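Local coordinates for protein 11S globulin isoform 1 (Cocos nucifera, PDB 5WPW) that serves as a seed storage protein of coconut, a hexameric 11S globulin with nutrient reservoir activity that is also a potential food allergen, at residues L278-L281 and R282-M286; R382-V386 and E387-N391. The protein carries 2 engineered substitutions. One frame throughout, in Å; residues are numbered along the deposited sequence.

Contact 1: L278-L281 and R282-M286; sequences LPIL and RFIQM
Arg282 folds its side chain back over the turn it has just left and runs past the carbonyl oxygen of Pro279. CG sits between the backbone N and the carbonyl carbon (chi1 76°), which lays the extended chain alongside that oxygen: CB passes it, CG comes within 3.2 Å of Pro279 O, CD follows at 3.6 Å, and the guanidinium meets it with its edge, in plane. The same oxygen accepts the backbone N-H of Arg282 (Arg282 N to Pro279 O, 3.1 Å). The arginine also lies on the Phe283 ring: CG stands 3.6 Å above its plane, over its centre, while Phe283 CZ stands over the guanidinium. Farther out, NH2 comes close to the like-charged Arg368 of a second subunit.

Ile280 O is gripped by two amides: Phe283 N comes from above the carbonyl plane, Ile284 N lies in that plane at 3.1 Å. In the same turn Ile280 CG1 touches Ile284 CG1 at 4.2 Å, both side chains packing on Ala117 of strand 114-118. Leu281 O takes the N-H of Gln285 (Gln285 N to Leu281 O, 2.7 Å), and Leu281 sets its CB and both methyls against Met286 O, CB nearest at 3.5 Å; this oxygen is buried without a partner. The positive phi of Gln285 ends the helix. The arrangement is a type I turn (Leu278 to Leu281) running into a single helical turn, which joins neighbouring antiparallel strands of the C-terminal cupin domain.

Contact 2: R382-V386 and E387-N391; sequences RGMPV and EVLMN
Pro385 and Val388 meet obliquely, the proline ring lying against one methyl of the valine. Val388 CG2 approaches CB, CG and CD of the ring almost equally, the nearest being Pro385 CD at 3.8 Å. With CG1 anti to the backbone N (chi1 168°), CG2 falls beside that N and faces the proline ring, while CG1 turns to Met384. Met384 SD lies loosely against two apolar groups: Val388 CG1 at 4.4 Å and Leu389 CD2 at 4.2 Å.

Pro385 holds the N-cap position of helix 386-393. Its ring has no N-H to offer, but its carbonyl accepts the first helical bond, from Leu389 N to Pro385 O (3.2 Å), and Val386 O takes the next from Met390 N at 2.7 Å. Leu389 and Met390 lay their CB atoms beside Val386 O, and Met390 CG comes within 3.4 Å of it.

The Val386 and Glu387 side chains cross at a slant, Val386 CG2 brushing Glu387 CG at 4.0 Å; Val386 also packs on Lys404 of helix 397-405. The glutamate chain bends at chi2 (-145°) and carries its carboxylate to Arg397 of the same helix 397-405, with which OE1 forms a salt bridge, while OE2 accepts a hydrogen bond from the backbone N of Gln220 of a third subunit. One turn on from Glu387, Asn391 folds its amide back onto Glu387 O (Asn391 ND2 to Glu387 O, 2.9 Å); ND2 and the Asn391 backbone N reach this oxygen from opposite faces of its plane. Met384 and Pro385 also pack on the third subunit, against its Pro54 and His104.

In the fold
Following the chain from the N terminus, strand 268-273 gives way to the turn at 278-281, where contact 1 closes a short helical loop before strand 287-293 enters the same antiparallel sheet. The chain then runs on through the cupin strands to 371-373 and leaves the barrel for a loop that contact 2 turns into helix 386-393; beyond helix 397-405 the short strand 413-414 pairs back on strand 298-304. The two contacts come in series, neither nesting nor crossing, with centres about 38 Å apart and nearest atoms about 27 Å apart. Contact 1 joins the C-terminal cupin to strands 61-67 and 114-118 of the N-terminal one, whereas contact 2 reaches outward to a third subunit.

Contact 1: L278-L281 and R282-M286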
loop_
_atom_site.group_PDB
_atom_site.type_symbol
_atom_site.label_atom_id
_atom_site.label_comp_id
_atom_site.label_asym_id
_atom_site.label_seq_id
_atom_site.Cartn_x
_atom_site.Cartn_y
_atom_site.Cartn_z
ATOM N N LEU A 278 6.066 8.706 -14.317
ATOM C CA LEU A 278 4.927 9.625 -14.291
ATOM C C LEU A 278 3.902 9.033 -13.336
ATOM O O LEU A 278 3.192 8.083 -13.700
ATOM C CB LEU A 278 4.337 9.808 -15.680
ATOM C CG LEU A 278 3.080 10.676 -15.793
ATOM C CD1 LEU A 278 3.410 12.060 -15.317
ATOM C CD2 LEU A 278 2.525 10.675 -17.228
ATOM N N PRO A 279 3.792 9.561 -12.123
ATOM C CA PRO A 279 3.037 8.842 -11.081
ATOM C C PRO A 279 1.595 8.557 -11.435
ATOM O O PRO A 279 1.101 7.479 -11.094
ATOM C CB PRO A 279 3.149 9.784 -9.875
ATOM C CG PRO A 279 4.401 10.528 -10.112
ATOM C CD PRO A 279 4.526 10.712 -11.580
ATOM N N ILE A 280 0.910 9.476 -12.122
ATOM C CA ILE A 280 -0.524 9.320 -12.355
ATOM C C ILE A 280 -0.837 8.054 -13.139
ATOM O O ILE A 280 -1.953 7.536 -13.058
ATOM C CB ILE A 280 -1.109 10.563 -13.070
ATOM C CG1 ILE A 280 -2.642 10.531 -12.995
ATOM C CG2 ILE A 280 -0.637 10.651 -14.537
ATOM C CD1 ILE A 280 -3.322 11.739 -13.587
ATOM N N LEU A 281 0.144 7.508 -13.866
ATOM C CA LEU A 281 -0.134 6.348 -14.691
ATOM C C LEU A 281 -0.539 5.144 -13.852
ATOM O O LEU A 281 -1.163 4.229 -14.386
ATOM C CB LEU A 281 1.088 5.985 -15.546
ATOM C CG LEU A 281 1.495 7.062 -16.557
ATOM C CD1 LEU A 281 2.578 6.596 -17.526
ATOM C CD2 LEU A 281 0.265 7.509 -17.313
ATOM N N ARG A 282 -0.167 5.113 -12.573
ATOM C CA ARG A 282 -0.569 4.004 -11.710
ATOM C C ARG A 282 -2.070 3.982 -11.456
ATOM O O ARG A 282 -2.599 2.948 -11.039
ATOM C CB ARG A 282 0.190 4.055 -10.374
ATOM C CG ARG A 282 -0.297 5.114 -9.379
ATOM C CD ARG A 282 0.720 5.293 -8.244
ATOM N NE ARG A 282 0.594 6.604 -7.605
ATOM C CZ ARG A 282 0.424 6.801 -6.298
ATOM N NH1 ARG A 282 0.358 5.770 -5.462
ATOM N NH2 ARG A 282 0.315 8.038 -5.826
ATOM N N PHE A 283 -2.753 5.109 -11.666
ATOM C CA PHE A 283 -4.208 5.180 -11.664
ATOM C C PHE A 283 -4.792 5.059 -13.067
ATOM O O PHE A 283 -5.832 4.414 -13.244
ATOM C CB PHE A 283 -4.649 6.496 -11.006
ATOM C CG PHE A 283 -3.923 6.782 -9.719
ATOM C CD1 PHE A 283 -4.170 6.018 -8.592
ATOM C CD2 PHE A 283 -2.966 7.778 -9.647
ATOM C CE1 PHE A 283 -3.493 6.261 -7.401
ATOM C CE2 PHE A 283 -2.285 8.031 -8.460
ATOM C CZ PHE A 283 -2.550 7.272 -7.338
ATOM N N ILE A 284 -4.121 5.638 -14.073
ATOM C CA ILE A 284 -4.555 5.506 -15.462
ATOM C C ILE A 284 -4.432 4.051 -15.921
ATOM O O ILE A 284 -5.211 3.578 -16.766
ATOM C CB ILE A 284 -3.729 6.462 -16.366
ATOM C CG1 ILE A 284 -3.938 7.944 -16.005
ATOM C CG2 ILE A 284 -3.977 6.206 -17.854
ATOM C CD1 ILE A 284 -5.273 8.577 -16.432
ATOM N N GLN A 285 -3.453 3.329 -15.373
ATOM C CA GLN A 285 -3.158 1.931 -15.719
ATOM C C GLN A 285 -2.816 1.774 -17.201
ATOM O O GLN A 285 -3.260 0.841 -17.877
ATOM C CB GLN A 285 -4.304 0.995 -15.323
ATOM C CG GLN A 285 -4.313 0.638 -13.840
ATOM C CD GLN A 285 -5.435 -0.339 -13.487
ATOM O OE1 GLN A 285 -6.508 0.066 -13.043
ATOM N NE2 GLN A 285 -5.189 -1.624 -13.693
ATOM N N MET A 286 -1.969 2.669 -17.686
ATOM C CA MET A 286 -1.489 2.596 -19.061
ATOM C C MET A 286 -0.046 3.067 -19.082
ATOM O O MET A 286 0.399 3.811 -18.208
ATOM C CB MET A 286 -2.344 3.430 -20.039
ATOM C CG MET A 286 -3.478 2.591 -20.694
ATOM S SD MET A 286 -4.437 3.483 -21.953
ATOM C CE MET A 286 -5.085 4.717 -20.857
#

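Contact 2: R382-V386 and E387-N391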
loop_
_atom_site.group_PDB
_atom_site.type_symbol
_atom_site.label_atom_id
_atom_site.label_comp_id
_atom_site.label_asym_id
_atom_site.label_seq_id
_atom_site.Cartn_x
_atom_site.Cartn_y
_atom_site.Cartn_z
ATOM N N ARG A 382 18.174 -16.990 -23.299
ATOM C CA ARG A 382 19.447 -16.883 -22.600
ATOM C C ARG A 382 19.352 -17.379 -21.165
ATOM O O ARG A 382 20.379 -17.712 -20.566
ATOM C CB ARG A 382 19.967 -15.451 -22.604
ATOM C CG ARG A 382 21.484 -15.438 -22.417
ATOM C CD ARG A 382 22.130 -14.186 -22.901
ATOM N NE ARG A 382 22.073 -13.124 -21.900
ATOM C CZ ARG A 382 22.891 -13.026 -20.854
ATOM N NH1 ARG A 382 22.752 -12.018 -20.000
ATOM N NH2 ARG A 382 23.841 -13.934 -20.658
ATOM N N GLY A 383 18.142 -17.442 -20.604
ATOM C CA GLY A 383 18.004 -17.885 -19.238
ATOM C C GLY A 383 17.879 -19.369 -19.062
ATOM O O GLY A 383 17.855 -19.839 -17.923
ATOM N N MET A 384 17.782 -20.110 -20.150
ATOM C CA MET A 384 17.527 -21.540 -20.123
ATOM C C MET A 384 18.825 -22.326 -20.265
ATOM O O MET A 384 19.742 -21.905 -20.983
ATOM C CB MET A 384 16.567 -21.927 -21.252
ATOM C CG MET A 384 15.092 -21.735 -20.856
ATOM S SD MET A 384 14.031 -22.037 -22.264
ATOM C CE MET A 384 12.714 -20.856 -21.810
ATOM N N PRO A 385 18.937 -23.457 -19.569
ATOM C CA PRO A 385 20.145 -24.286 -19.700
ATOM C C PRO A 385 20.342 -24.760 -21.135
ATOM O O PRO A 385 19.385 -25.114 -21.829
ATOM C CB PRO A 385 19.870 -25.460 -18.756
ATOM C CG PRO A 385 18.849 -24.918 -17.756
ATOM C CD PRO A 385 18.001 -23.977 -18.551
ATOM N N VAL A 386 21.607 -24.804 -21.565
ATOM C CA VAL A 386 21.890 -25.270 -22.925
ATOM C C VAL A 386 21.186 -26.594 -23.205
ATOM O O VAL A 386 20.627 -26.794 -24.290
ATOM C CB VAL A 386 23.408 -25.366 -23.170
ATOM C CG1 VAL A 386 24.056 -24.014 -22.990
ATOM C CG2 VAL A 386 24.043 -26.385 -22.245
ATOM N N GLU A 387 21.153 -27.512 -22.221
ATOM C CA GLU A 387 20.637 -28.847 -22.515
ATOM C C GLU A 387 19.128 -28.851 -22.642
ATOM O O GLU A 387 18.579 -29.664 -23.389
ATOM C CB GLU A 387 21.096 -29.867 -21.463
ATOM C CG GLU A 387 22.628 -30.022 -21.413
ATOM C CD GLU A 387 23.118 -31.445 -21.114
ATOM O OE1 GLU A 387 24.316 -31.695 -21.345
ATOM O OE2 GLU A 387 22.335 -32.303 -20.648
ATOM N N VAL A 388 18.440 -27.940 -21.941
ATOM C CA VAL A 388 17.019 -27.737 -22.191
ATOM C C VAL A 388 16.790 -27.305 -23.635
ATOM O O VAL A 388 15.873 -27.794 -24.307
ATOM C CB VAL A 388 16.450 -26.711 -21.189
ATOM C CG1 VAL A 388 15.048 -26.260 -21.610
ATOM C CG2 VAL A 388 16.479 -27.277 -19.771
ATOM N N LEU A 389 17.610 -26.380 -24.135
ATOM C CA LEU A 389 17.480 -25.960 -25.527
ATOM C C LEU A 389 17.857 -27.083 -26.489
ATOM O O LEU A 389 17.214 -27.262 -27.532
ATOM C CB LEU A 389 18.357 -24.744 -25.796
ATOM C CG LEU A 389 18.107 -23.442 -25.021
ATOM C CD1 LEU A 389 19.179 -22.453 -25.331
ATOM C CD2 LEU A 389 16.767 -22.872 -25.346
ATOM N N MET A 390 18.922 -27.821 -26.180
ATOM C CA MET A 390 19.269 -28.964 -27.027
ATOM C C MET A 390 18.071 -29.878 -27.197
ATOM O O MET A 390 17.563 -30.054 -28.308
ATOM C CB MET A 390 20.457 -29.717 -26.435
ATOM C CG MET A 390 21.775 -28.973 -26.650
ATOM S SD MET A 390 23.149 -29.641 -25.702
ATOM C CE MET A 390 23.310 -31.271 -26.479
ATOM N N ASN A 391 17.534 -30.386 -26.077
ATOM C CA ASN A 391 16.427 -31.329 -26.159
ATOM C C ASN A 391 15.159 -30.696 -26.712
ATOM O O ASN A 391 14.368 -31.395 -27.355
ATOM C CB ASN A 391 16.176 -31.960 -24.782
ATOM C CG ASN A 391 17.275 -32.966 -24.380
ATOM O OD1 ASN A 391 17.270 -34.111 -24.830
ATOM N ND2 ASN A 391 18.199 -32.540 -23.513
#